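PDB 4QLX: nitroreductase family protein from Lactobacillus plantarum, which acts as an FMN-dependent enone reductase in polyunsaturated fatty acid saturation, probably reducing 10-oxo-(11E)-octadecenoate to 10-oxooctadecanoate with NADH. Local coordinates for residues Asp17-Arg22 with Leu155-Arg160; Arg26-Asn31 with Asp85-Ile90; Tyr164-Phe169 with Met192-Gly197. All coordinates share one frame; numbering follows the deposited sequence.

Interaction 1 (Asp17-Arg22 with Leu155-Arg160); sequences DVMFNR and LLLVAR. With FMN (flavin mononucleotide), chain C.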
loop_
_atom_site.group_PDB
_atom_site.type_symbol
_atom_site.label_atom_id
_atom_site.label_comp_id
_atom_site.label_asym_id
_atom_site.label_seq_id
_atom_site.Cartn_x
_atom_site.Cartn_y
_atom_site.Cartn_z
ATOM N N ASP A 17 -3.426 12.112 -10.793
ATOM C CA ASP A 17 -4.191 12.967 -9.893
ATOM C C ASP A 17 -4.575 12.217 -8.616
ATOM O O ASP A 17 -4.430 12.738 -7.511
ATOM C CB ASP A 17 -5.447 13.502 -10.582
ATOM C CG ASP A 17 -6.228 14.469 -9.696
ATOM O OD1 ASP A 17 -5.704 15.557 -9.397
ATOM O OD2 ASP A 17 -7.362 14.142 -9.300
ATOM N N VAL A 18 -5.055 10.989 -8.766
ATOM C CA VAL A 18 -5.463 10.221 -7.600
ATOM C C VAL A 18 -4.305 10.028 -6.632
ATOM O O VAL A 18 -4.424 10.342 -5.449
ATOM C CB VAL A 18 -6.047 8.851 -8.015
ATOM C CG1 VAL A 18 -6.168 7.928 -6.802
ATOM C CG2 VAL A 18 -7.401 9.053 -8.668
ATOM N N MET A 19 -3.171 9.544 -7.141
ATOM C CA MET A 19 -2.027 9.214 -6.287
ATOM C C MET A 19 -1.153 10.401 -5.868
ATOM O O MET A 19 -0.724 10.481 -4.713
ATOM C CB MET A 19 -1.143 8.165 -6.996
ATOM C CG MET A 19 0.039 7.669 -6.170
ATOM S SD MET A 19 1.035 6.447 -7.089
ATOM C CE MET A 19 -0.262 5.319 -7.612
ATOM N N PHE A 20 -0.876 11.312 -6.797
ATOM C CA PHE A 20 0.102 12.378 -6.530
ATOM C C PHE A 20 -0.525 13.659 -5.953
ATOM O O PHE A 20 0.183 14.535 -5.443
ATOM C CB PHE A 20 0.873 12.710 -7.813
ATOM C CG PHE A 20 1.537 11.521 -8.447
ATOM C CD1 PHE A 20 1.972 10.451 -7.670
ATOM C CD2 PHE A 20 1.728 11.468 -9.815
ATOM C CE1 PHE A 20 2.590 9.349 -8.250
ATOM C CE2 PHE A 20 2.340 10.362 -10.407
ATOM C CZ PHE A 20 2.771 9.300 -9.616
ATOM N N ASN A 21 -1.844 13.766 -6.033
ATOM C CA ASN A 21 -2.563 14.867 -5.378
ATOM C C ASN A 21 -3.361 14.370 -4.187
ATOM O O ASN A 21 -4.302 15.033 -3.736
ATOM C CB ASN A 21 -3.497 15.582 -6.354
ATOM C CG ASN A 21 -2.753 16.465 -7.324
ATOM O OD1 ASN A 21 -1.787 17.135 -6.952
ATOM N ND2 ASN A 21 -3.195 16.474 -8.580
ATOM N N ARG A 22 -2.990 13.190 -3.697
ATOM C CA ARG A 22 -3.585 12.619 -2.496
ATOM C C ARG A 22 -3.061 13.346 -1.264
ATOM O O ARG A 22 -1.856 13.530 -1.116
ATOM C CB ARG A 22 -3.271 11.116 -2.380
ATOM C CG ARG A 22 -3.921 10.472 -1.157
ATOM C CD ARG A 22 -3.150 9.281 -0.636
ATOM N NE ARG A 22 -1.750 9.623 -0.392
ATOM C CZ ARG A 22 -1.309 10.269 0.684
ATOM N NH1 ARG A 22 -2.155 10.650 1.651
ATOM N NH2 ARG A 22 -0.016 10.538 0.793
ATOM N N LEU A 155 -6.967 1.266 -0.498
ATOM C CA LEU A 155 -8.272 1.808 -0.117
ATOM C C LEU A 155 -8.224 3.350 -0.095
ATOM O O LEU A 155 -9.204 4.022 -0.438
ATOM C CB LEU A 155 -8.713 1.245 1.245
ATOM C CG LEU A 155 -10.117 1.635 1.746
ATOM C CD1 LEU A 155 -11.172 1.408 0.666
ATOM C CD2 LEU A 155 -10.482 0.862 2.999
ATOM N N LEU A 156 -7.072 3.909 0.277
ATOM C CA LEU A 156 -6.898 5.367 0.250
ATOM C C LEU A 156 -7.023 5.897 -1.176
ATOM O O LEU A 156 -7.574 6.986 -1.407
ATOM C CB LEU A 156 -5.544 5.770 0.840
ATOM C CG LEU A 156 -5.276 5.579 2.332
ATOM C CD1 LEU A 156 -3.837 5.940 2.599
ATOM C CD2 LEU A 156 -6.183 6.473 3.184
ATOM N N LEU A 157 -6.514 5.124 -2.135
ATOM C CA LEU A 157 -6.569 5.529 -3.539
ATOM C C LEU A 157 -7.986 5.315 -4.072
ATOM O O LEU A 157 -8.530 6.171 -4.763
ATOM C CB LEU A 157 -5.533 4.744 -4.383
ATOM C CG LEU A 157 -4.087 4.980 -3.920
ATOM C CD1 LEU A 157 -3.060 4.135 -4.659
ATOM C CD2 LEU A 157 -3.738 6.471 -4.079
ATOM N N VAL A 158 -8.570 4.163 -3.744
ATOM C CA VAL A 158 -9.928 3.849 -4.161
ATOM C C VAL A 158 -10.870 4.953 -3.692
ATOM O O VAL A 158 -11.718 5.421 -4.457
ATOM C CB VAL A 158 -10.389 2.483 -3.615
ATOM C CG1 VAL A 158 -11.880 2.312 -3.809
ATOM C CG2 VAL A 158 -9.635 1.364 -4.326
ATOM N N ALA A 159 -10.691 5.386 -2.454
ATOM C CA ALA A 159 -11.518 6.459 -1.895
ATOM C C ALA A 159 -11.536 7.672 -2.828
ATOM O O ALA A 159 -12.609 8.189 -3.166
ATOM C CB ALA A 159 -11.015 6.845 -0.501
ATOM N N ARG A 160 -10.348 8.094 -3.266
ATOM C CA ARG A 160 -10.206 9.240 -4.163
ATOM C C ARG A 160 -10.744 8.947 -5.561
ATOM O O ARG A 160 -11.378 9.800 -6.174
ATOM C CB ARG A 160 -8.736 9.692 -4.233
ATOM C CG ARG A 160 -8.350 10.605 -3.070
ATOM C CD ARG A 160 -6.908 11.131 -3.137
ATOM N NE ARG A 160 -6.558 11.773 -4.406
ATOM C CZ ARG A 160 -7.003 12.962 -4.814
ATOM N NH1 ARG A 160 -7.862 13.668 -4.075
ATOM N NH2 ARG A 160 -6.598 13.438 -5.987
HETATM N N1 FMN C . -2.788 11.097 10.819
HETATM C C2 FMN C . -3.428 11.501 11.972
HETATM O O2 FMN C . -3.941 12.610 12.040
HETATM N N3 FMN C . -3.506 10.679 13.064
HETATM C C4 FMN C . -2.940 9.427 13.005
HETATM O O4 FMN C . -2.993 8.687 13.978
HETATM C C4A FMN C . -2.282 9.016 11.857
HETATM N N5 FMN C . -1.718 7.767 11.818
HETATM C C5A FMN C . -1.085 7.321 10.683
HETATM C C6 FMN C . -0.549 6.046 10.710
HETATM C C7 FMN C . 0.093 5.552 9.589
HETATM C C7M FMN C . 0.670 4.172 9.596
HETATM C C8 FMN C . 0.196 6.341 8.457
HETATM C C8M FMN C . 0.890 5.755 7.273
HETATM C C9 FMN C . -0.349 7.630 8.430
HETATM C C9A FMN C . -0.999 8.132 9.560
HETATM N N10 FMN C . -1.558 9.417 9.608
HETATM C C10 FMN C . -2.203 9.844 10.756
HETATM C "C1'" FMN C . -1.500 10.363 8.435
HETATM C "C2'" FMN C . -0.063 10.912 8.287
HETATM O "O2'" FMN C . 0.211 11.884 9.274
HETATM C "C3'" FMN C . 0.194 11.501 6.902
HETATM O "O3'" FMN C . 0.159 10.442 5.961
HETATM C "C4'" FMN C . 1.554 12.199 6.753
HETATM O "O4'" FMN C . 1.679 13.332 7.587
HETATM C "C5'" FMN C . 1.773 12.623 5.302
HETATM O "O5'" FMN C . 0.749 13.490 4.865
HETATM P P FMN C . -0.173 13.083 3.604
HETATM O O1P FMN C . -1.186 14.194 3.432
HETATM O O2P FMN C . -0.870 11.762 3.881
HETATM O O3P FMN C . 0.661 12.952 2.350
#

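Interaction 2 (Arg26-Asn31 with Asp85-Ile90); sequences RQFDPN and DSASAI. With FMN (flavin mononucleotide), chain C; KTC (10-oxooctadecanoic acid), chain I.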
loop_
_atom_site.group_PDB
_atom_site.type_symbol
_atom_site.label_atom_id
_atom_site.label_comp_id
_atom_site.label_asym_id
_atom_site.label_seq_id
_atom_site.Cartn_x
_atom_site.Cartn_y
_atom_site.Cartn_z
ATOM N N ARG A 26 -8.771 15.202 7.208
ATOM C CA ARG A 26 -9.152 14.839 8.561
ATOM C C ARG A 26 -10.506 15.426 8.962
ATOM O O ARG A 26 -11.129 14.973 9.924
ATOM C CB ARG A 26 -8.069 15.286 9.552
ATOM C CG ARG A 26 -6.792 14.462 9.470
ATOM C CD ARG A 26 -5.646 15.075 10.271
ATOM N NE ARG A 26 -4.405 14.327 10.050
ATOM C CZ ARG A 26 -3.535 14.594 9.079
ATOM N NH1 ARG A 26 -3.755 15.604 8.235
ATOM N NH2 ARG A 26 -2.443 13.850 8.948
ATOM N N GLN A 27 -10.965 16.423 8.221
ATOM C CA GLN A 27 -12.282 16.999 8.468
ATOM C C GLN A 27 -13.129 16.795 7.241
ATOM O O GLN A 27 -12.803 17.285 6.161
ATOM C CB GLN A 27 -12.188 18.486 8.803
ATOM C CG GLN A 27 -11.389 18.804 10.033
ATOM C CD GLN A 27 -11.495 20.282 10.405
ATOM O OE1 GLN A 27 -12.368 21.007 9.902
ATOM N NE2 GLN A 27 -10.600 20.736 11.275
ATOM N N PHE A 28 -14.212 16.051 7.390
ATOM C CA PHE A 28 -15.050 15.762 6.246
ATOM C C PHE A 28 -16.353 16.522 6.341
ATOM O O PHE A 28 -16.696 17.037 7.396
ATOM C CB PHE A 28 -15.295 14.255 6.144
ATOM C CG PHE A 28 -14.035 13.452 6.169
ATOM C CD1 PHE A 28 -13.500 13.018 7.374
ATOM C CD2 PHE A 28 -13.359 13.171 4.993
ATOM C CE1 PHE A 28 -12.330 12.286 7.395
ATOM C CE2 PHE A 28 -12.193 12.436 4.999
ATOM C CZ PHE A 28 -11.671 12.001 6.199
ATOM N N ASP A 29 -17.065 16.607 5.227
ATOM C CA ASP A 29 -18.405 17.168 5.238
ATOM C C ASP A 29 -19.360 16.189 5.920
ATOM O O ASP A 29 -19.623 15.104 5.390
ATOM C CB ASP A 29 -18.867 17.474 3.819
ATOM C CG ASP A 29 -20.206 18.199 3.784
ATOM O OD1 ASP A 29 -20.876 18.284 4.839
ATOM O OD2 ASP A 29 -20.598 18.667 2.696
ATOM N N PRO A 30 -19.893 16.576 7.096
ATOM C CA PRO A 30 -20.804 15.702 7.843
ATOM C C PRO A 30 -22.180 15.572 7.190
ATOM O O PRO A 30 -22.974 14.755 7.647
ATOM C CB PRO A 30 -20.915 16.397 9.206
ATOM C CG PRO A 30 -20.722 17.854 8.880
ATOM C CD PRO A 30 -19.687 17.868 7.787
ATOM N N ASN A 31 -22.456 16.350 6.148
ATOM C CA ASN A 31 -23.725 16.217 5.437
ATOM C C ASN A 31 -23.707 15.151 4.347
ATOM O O ASN A 31 -24.765 14.793 3.816
ATOM C CB ASN A 31 -24.133 17.546 4.809
ATOM C CG ASN A 31 -24.397 18.614 5.846
ATOM O OD1 ASN A 31 -25.032 18.353 6.862
ATOM N ND2 ASN A 31 -23.869 19.811 5.612
ATOM N N ASP A 85 -15.387 11.461 14.190
ATOM C CA ASP A 85 -16.661 12.182 14.249
ATOM C C ASP A 85 -17.168 12.628 12.879
ATOM O O ASP A 85 -18.338 12.434 12.567
ATOM C CB ASP A 85 -16.552 13.407 15.166
ATOM C CG ASP A 85 -16.422 13.033 16.623
ATOM O OD1 ASP A 85 -16.761 11.883 16.983
ATOM O OD2 ASP A 85 -15.987 13.892 17.418
ATOM N N SER A 86 -16.313 13.223 12.051
ATOM C CA SER A 86 -16.817 13.818 10.805
ATOM C C SER A 86 -16.877 12.858 9.618
ATOM O O SER A 86 -17.584 13.127 8.646
ATOM C CB SER A 86 -15.985 15.050 10.412
ATOM O OG SER A 86 -14.623 14.724 10.194
ATOM N N ALA A 87 -16.143 11.748 9.675
ATOM C CA ALA A 87 -16.095 10.840 8.529
ATOM C C ALA A 87 -17.451 10.215 8.217
ATOM O O ALA A 87 -18.243 9.937 9.123
ATOM C CB ALA A 87 -15.066 9.743 8.756
ATOM N N SER A 88 -17.716 10.006 6.929
ATOM C CA SER A 88 -18.894 9.252 6.513
ATOM C C SER A 88 -18.794 7.826 7.057
ATOM O O SER A 88 -19.764 7.276 7.568
ATOM C CB SER A 88 -19.032 9.221 4.989
ATOM O OG SER A 88 -19.109 10.527 4.437
ATOM N N ALA A 89 -17.613 7.231 6.940
ATOM C CA ALA A 89 -17.374 5.904 7.498
ATOM C C ALA A 89 -15.900 5.732 7.815
ATOM O O ALA A 89 -15.044 6.324 7.160
ATOM C CB ALA A 89 -17.839 4.828 6.539
ATOM N N ILE A 90 -15.611 4.945 8.844
ATOM C CA ILE A 90 -14.243 4.540 9.111
ATOM C C ILE A 90 -14.160 3.048 8.795
ATOM O O ILE A 90 -15.039 2.278 9.177
ATOM C CB ILE A 90 -13.812 4.816 10.560
ATOM C CG1 ILE A 90 -13.980 6.305 10.892
ATOM C CG2 ILE A 90 -12.368 4.374 10.798
ATOM C CD1 ILE A 90 -15.340 6.639 11.508
HETATM N N1 FMN C . -2.788 11.097 10.819
HETATM C C2 FMN C . -3.428 11.501 11.972
HETATM O O2 FMN C . -3.941 12.610 12.040
HETATM N N3 FMN C . -3.506 10.679 13.064
HETATM C C4 FMN C . -2.940 9.427 13.005
HETATM O O4 FMN C . -2.993 8.687 13.978
HETATM C C4A FMN C . -2.282 9.016 11.857
HETATM N N5 FMN C . -1.718 7.767 11.818
HETATM C C5A FMN C . -1.085 7.321 10.683
HETATM C C6 FMN C . -0.549 6.046 10.710
HETATM C C7 FMN C . 0.093 5.552 9.589
HETATM C C7M FMN C . 0.670 4.172 9.596
HETATM C C8 FMN C . 0.196 6.341 8.457
HETATM C C8M FMN C . 0.890 5.755 7.273
HETATM C C9 FMN C . -0.349 7.630 8.430
HETATM C C9A FMN C . -0.999 8.132 9.560
HETATM N N10 FMN C . -1.558 9.417 9.608
HETATM C C10 FMN C . -2.203 9.844 10.756
HETATM C "C1'" FMN C . -1.500 10.363 8.435
HETATM C "C2'" FMN C . -0.063 10.912 8.287
HETATM O "O2'" FMN C . 0.211 11.884 9.274
HETATM C "C3'" FMN C . 0.194 11.501 6.902
HETATM O "O3'" FMN C . 0.159 10.442 5.961
HETATM C "C4'" FMN C . 1.554 12.199 6.753
HETATM O "O4'" FMN C . 1.679 13.332 7.587
HETATM C "C5'" FMN C . 1.773 12.623 5.302
HETATM O "O5'" FMN C . 0.749 13.490 4.865
HETATM P P FMN C . -0.173 13.083 3.604
HETATM O O1P FMN C . -1.186 14.194 3.432
HETATM O O2P FMN C . -0.870 11.762 3.881
HETATM O O3P FMN C . 0.661 12.952 2.350
HETATM O O1 KTC I . -4.075 20.829 11.243
HETATM C C17 KTC I . -3.754 19.819 10.620
HETATM O O KTC I . -4.141 19.662 9.352
HETATM C C16 KTC I . -2.913 18.752 11.277
HETATM C C15 KTC I . -1.640 18.561 10.467
HETATM C C14 KTC I . -1.255 17.090 10.413
HETATM C C13 KTC I . -0.906 16.560 11.796
HETATM C C12 KTC I . -0.408 15.125 11.723
HETATM C C11 KTC I . 0.319 14.753 13.007
HETATM C C10 KTC I . 0.821 13.308 12.959
HETATM C C9 KTC I . -0.327 12.322 13.095
HETATM C C8 KTC I . 0.216 10.945 12.816
HETATM O O2 KTC I . 0.637 10.659 11.698
HETATM C C7 KTC I . 0.249 9.929 13.932
HETATM C C6 KTC I . 0.855 8.639 13.397
HETATM C C5 KTC I . 0.339 7.455 14.197
HETATM C C4 KTC I . 1.322 7.099 15.302
HETATM C C3 KTC I . 0.555 6.420 16.421
HETATM C C2 KTC I . 1.328 5.236 16.975
HETATM C C1 KTC I . 0.971 4.997 18.443
HETATM C C KTC I . -0.523 4.886 18.681
HETATM O O HOH W 1 -17.885 13.078 4.541
#

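Interaction 3 (Tyr164-Phe169 with Met192-Gly197); sequences YDANAF and MGIAIG. With FMN (flavin mononucleotide), chain C.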
loop_
_atom_site.group_PDB
_atom_site.type_symbol
_atom_site.label_atom_id
_atom_site.label_comp_id
_atom_site.label_asym_id
_atom_site.label_seq_id
_atom_site.Cartn_x
_atom_site.Cartn_y
_atom_site.Cartn_z
ATOM N N TYR A 164 -14.001 10.768 -3.264
ATOM C CA TYR A 164 -13.902 11.081 -1.850
ATOM C C TYR A 164 -12.475 11.445 -1.454
ATOM O O TYR A 164 -11.631 11.729 -2.307
ATOM C CB TYR A 164 -14.399 9.897 -1.011
ATOM C CG TYR A 164 -15.842 9.562 -1.325
ATOM C CD1 TYR A 164 -16.836 10.526 -1.189
ATOM C CD2 TYR A 164 -16.211 8.297 -1.762
ATOM C CE1 TYR A 164 -18.155 10.249 -1.491
ATOM C CE2 TYR A 164 -17.536 8.004 -2.065
ATOM C CZ TYR A 164 -18.503 8.990 -1.915
ATOM O OH TYR A 164 -19.822 8.723 -2.203
ATOM N N ASP A 165 -12.224 11.439 -0.154
ATOM C CA ASP A 165 -10.883 11.600 0.381
ATOM C C ASP A 165 -10.809 10.827 1.669
ATOM O O ASP A 165 -11.812 10.263 2.102
ATOM C CB ASP A 165 -10.537 13.073 0.595
ATOM C CG ASP A 165 -10.029 13.723 -0.670
ATOM O OD1 ASP A 165 -8.894 13.384 -1.098
ATOM O OD2 ASP A 165 -10.764 14.544 -1.255
ATOM N N ALA A 166 -9.632 10.803 2.289
ATOM C CA ALA A 166 -9.386 9.842 3.347
ATOM C C ALA A 166 -8.145 10.128 4.178
ATOM O O ALA A 166 -7.216 10.806 3.743
ATOM C CB ALA A 166 -9.281 8.410 2.727
ATOM N N ASN A 167 -8.142 9.580 5.385
ATOM C CA ASN A 167 -6.984 9.637 6.254
ATOM C C ASN A 167 -6.732 8.261 6.830
ATOM O O ASN A 167 -7.659 7.621 7.335
ATOM C CB ASN A 167 -7.189 10.659 7.383
ATOM C CG ASN A 167 -6.128 10.552 8.474
ATOM O OD1 ASN A 167 -6.436 10.299 9.639
ATOM N ND2 ASN A 167 -4.868 10.737 8.095
ATOM N N ALA A 168 -5.487 7.799 6.735
ATOM C CA ALA A 168 -5.073 6.572 7.405
ATOM C C ALA A 168 -4.563 6.962 8.775
ATOM O O ALA A 168 -3.962 8.032 8.931
ATOM C CB ALA A 168 -3.998 5.822 6.594
ATOM N N PHE A 169 -4.854 6.151 9.793
ATOM C CA PHE A 169 -4.404 6.489 11.145
ATOM C C PHE A 169 -4.221 5.265 12.034
ATOM O O PHE A 169 -5.029 4.341 12.004
ATOM C CB PHE A 169 -5.372 7.481 11.817
ATOM C CG PHE A 169 -6.723 6.904 12.136
ATOM C CD1 PHE A 169 -7.751 6.970 11.205
ATOM C CD2 PHE A 169 -6.969 6.312 13.366
ATOM C CE1 PHE A 169 -8.996 6.453 11.489
ATOM C CE2 PHE A 169 -8.212 5.783 13.659
ATOM C CZ PHE A 169 -9.233 5.853 12.712
ATOM N N MET A 192 -4.570 -0.397 11.329
ATOM C CA MET A 192 -4.872 1.007 11.059
ATOM C C MET A 192 -6.344 1.241 10.743
ATOM O O MET A 192 -7.040 0.350 10.264
ATOM C CB MET A 192 -4.011 1.543 9.899
ATOM C CG MET A 192 -4.345 0.928 8.531
ATOM S SD MET A 192 -3.508 1.676 7.106
ATOM C CE MET A 192 -1.888 0.912 7.222
ATOM N N GLY A 193 -6.810 2.458 11.015
ATOM C CA GLY A 193 -8.123 2.882 10.565
ATOM C C GLY A 193 -8.004 3.691 9.286
ATOM O O GLY A 193 -6.995 4.365 9.053
ATOM N N ILE A 194 -9.018 3.599 8.439
ATOM C CA ILE A 194 -9.116 4.454 7.261
ATOM C C ILE A 194 -10.395 5.275 7.387
ATOM O O ILE A 194 -11.493 4.735 7.247
ATOM C CB ILE A 194 -9.156 3.657 5.940
ATOM C CG1 ILE A 194 -7.960 2.694 5.798
ATOM C CG2 ILE A 194 -9.246 4.590 4.740
ATOM C CD1 ILE A 194 -6.599 3.349 5.803
ATOM N N ALA A 195 -10.268 6.572 7.663
ATOM C CA ALA A 195 -11.440 7.440 7.692
ATOM C C ALA A 195 -11.733 7.914 6.285
ATOM O O ALA A 195 -10.830 8.344 5.593
ATOM C CB ALA A 195 -11.217 8.639 8.635
ATOM N N ILE A 196 -12.995 7.851 5.867
ATOM C CA ILE A 196 -13.382 8.219 4.503
ATOM C C ILE A 196 -14.565 9.199 4.490
ATOM O O ILE A 196 -15.495 9.069 5.290
ATOM C CB ILE A 196 -13.780 6.962 3.674
ATOM C CG1 ILE A 196 -12.672 5.896 3.701
ATOM C CG2 ILE A 196 -14.157 7.326 2.245
ATOM C CD1 ILE A 196 -13.006 4.634 2.848
ATOM N N GLY A 197 -14.530 10.175 3.583
ATOM C CA GLY A 197 -15.676 11.041 3.347
ATOM C C GLY A 197 -15.375 12.086 2.292
ATOM O O GLY A 197 -14.343 12.009 1.629
HETATM N N1 FMN C . -2.788 11.097 10.819
HETATM C C2 FMN C . -3.428 11.501 11.972
HETATM O O2 FMN C . -3.941 12.610 12.040
HETATM N N3 FMN C . -3.506 10.679 13.064
HETATM C C4 FMN C . -2.940 9.427 13.005
HETATM O O4 FMN C . -2.993 8.687 13.978
HETATM C C4A FMN C . -2.282 9.016 11.857
HETATM N N5 FMN C . -1.718 7.767 11.818
HETATM C C5A FMN C . -1.085 7.321 10.683
HETATM C C6 FMN C . -0.549 6.046 10.710
HETATM C C7 FMN C . 0.093 5.552 9.589
HETATM C C7M FMN C . 0.670 4.172 9.596
HETATM C C8 FMN C . 0.196 6.341 8.457
HETATM C C8M FMN C . 0.890 5.755 7.273
HETATM C C9 FMN C . -0.349 7.630 8.430
HETATM C C9A FMN C . -0.999 8.132 9.560
HETATM N N10 FMN C . -1.558 9.417 9.608
HETATM C C10 FMN C . -2.203 9.844 10.756
HETATM C "C1'" FMN C . -1.500 10.363 8.435
HETATM C "C2'" FMN C . -0.063 10.912 8.287
HETATM O "O2'" FMN C . 0.211 11.884 9.274
HETATM C "C3'" FMN C . 0.194 11.501 6.902
HETATM O "O3'" FMN C . 0.159 10.442 5.961
HETATM C "C4'" FMN C . 1.554 12.199 6.753
HETATM O "O4'" FMN C . 1.679 13.332 7.587
HETATM C "C5'" FMN C . 1.773 12.623 5.302
HETATM O "O5'" FMN C . 0.749 13.490 4.865
HETATM P P FMN C . -0.173 13.083 3.604
HETATM O O1P FMN C . -1.186 14.194 3.432
HETATM O O2P FMN C . -0.870 11.762 3.881
HETATM O O3P FMN C . 0.661 12.952 2.350
#

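Interaction 1 (Asp17-Arg22 with Leu155-Arg160)
R160 reaches from helix 137-161 to the end of helix 15-20 and places its guanidinium edge against two backbone carbonyls there. R160 NE donates to V18 O at 2.8 Å (155°), in the carbonyl plane and on a lone pair. R160 NH2 lies 2.7 Å from D17 O but approaches from above that carbonyl's plane, while N21 N reaches the same oxygen from the opposite face. A bend at chi3 (53°) turns the flat group into this position. N21 O sits over one guanidinium face, and the long salt bridge from R160 NH2 to D17 OD2 (3.5 Å) adds charge pairing. An alanine here would remove both donors, and the D17 and V18 carbonyls would probably lose these bonds while D17 lost a counter-charge.

Apolar contacts continue the join: V18 CG1 packs 3.9 Å from L157 CD2, and M19 CA touches the same methyl. R22 CG lies 3.6 Å from R160 CD, yet the two guanidinium planes stand 86° apart; that of R22 is directed to the FMN phosphate, where R22 NH1 donates to FMN O2P at 2.8 Å.

Farther out, R160 NH1 makes a salt bridge with D165 of strand 165-169. L156 packs on A166 and A168 of that strand, V158 leans on helix 36-46, and V18 meets L15 of the second subunit.

Interaction 2 (Arg26-Asn31 with Asp85-Ile90)
F28 packs against S86 and A87, where helix 81-86 gives way to strand 89-96 of the nitroreductase fold. The strand starts with a classic beta bulge, S88 and A89 both facing I196. F28 CB lies 3.6 Å from S86 O, and F28 CG is 4.1 Å from A87 CA. At F28 CD1 the ring meets two groups: S86 OG, 3.5 Å away at the ring edge, and A87 CA. F28 CE1 then reaches A87 CB at 4.0 Å. With CG beside the backbone N (chi1 -52°), the ring points at the helix end, and its other side, through CD2, touches G197 N of strand 188-197.

The backbone supplies the polar half of the contact. F28 N donates to S86 OG at 3.1 Å, nearly straight at 169°. The same hydroxyl is also bonded to P82 O, one helical turn back, so two partners fix its rotation. Further along, one water donates to both D29 O and S88 OG and bridges the segments, while S88 OG is also bonded to V32 O. D29 OD1 accepts from N31 N in an Asx turn that bends the loop, and backbone bonds from Q27 to A200 and D29 to K198 tie it to the chain beyond strand 188-197.

At the other end of the loop R26 turns away into the active-site pocket. R26 NE donates to FMN O2 at 2.7 Å, and C14 of the bound 10-oxooctadecanoic acid sits 3.5 Å above the plane of the R26 guanidinium.

Interaction 3 (Tyr164-Phe169 with Met192-Gly197)
D165 to F169 pairs with G193 to G197 as an antiparallel ladder, one edge pair of the four-stranded antiparallel sheet of this nitroreductase chain, strand 165-169 being outermost within the chain. The short strand axes run at 164° and approach to 4.6 Å. D165 with G197, N167 with A195 and F169 with G193 are hydrogen-bonded pairs, each closed by two bonds; N167 O accepts from A195 N at 2.8 Å, in the carbonyl plane. Between them, A166 with I196 and A168 with I194 are non-hydrogen-bonded pairs, their CA-H groups directed at carbonyls opposite.

Side chains differ by face. A168 CB meets I194 CD1 at 3.7 Å, and A166 CB touches I194 CG2 and I196 CG1 more loosely. This apolar face is covered by helix 137-161, where L156 and A159 pack on A166. On the other face F169, its CG set between backbone N and carbonyl carbon (chi1 68°), folds its ring back over the partner strand. G193 CA makes a CH-pi contact there, 4.0 Å from the F169 ring centroid and 19° off its normal. The absent side chain matters, because a CB on G193 would clash with F169 CZ. I90 of strand 89-96 also packs on F169.

Beyond the ladder, D165 pairs with R160, and Y164 OH is hydrogen-bonded to E38. N167 OD1 is bonded to Q83 NE2, which helps orient the amide beside the flavin. The strand itself ends against the cofactor, with A168 O 2.9 Å from FMN N10 and F169 CA 3.0 Å from FMN N5.

In the fold
Interaction 3, at one edge of the sheet yet buried, is held mainly by paired backbone bonds. Interaction 1 is also buried, yet it joins helix to helix end through one arginine and a small apolar patch near the second subunit. Interaction 2 is only partly buried: a loop meets a helix-to-strand junction through a ring, a hydroxyl and a water. Interactions 1 and 3 meet directly, since helix 137-161 leads into strand 165-169 and covers its apolar face. Interactions 2 and 3 share the sheet, strands 89-96 and 188-197 being neighbours bonded through A89 and I196. All three touch FMN, respectively at its phosphate, its pyrimidine edge and the middle of its ring system.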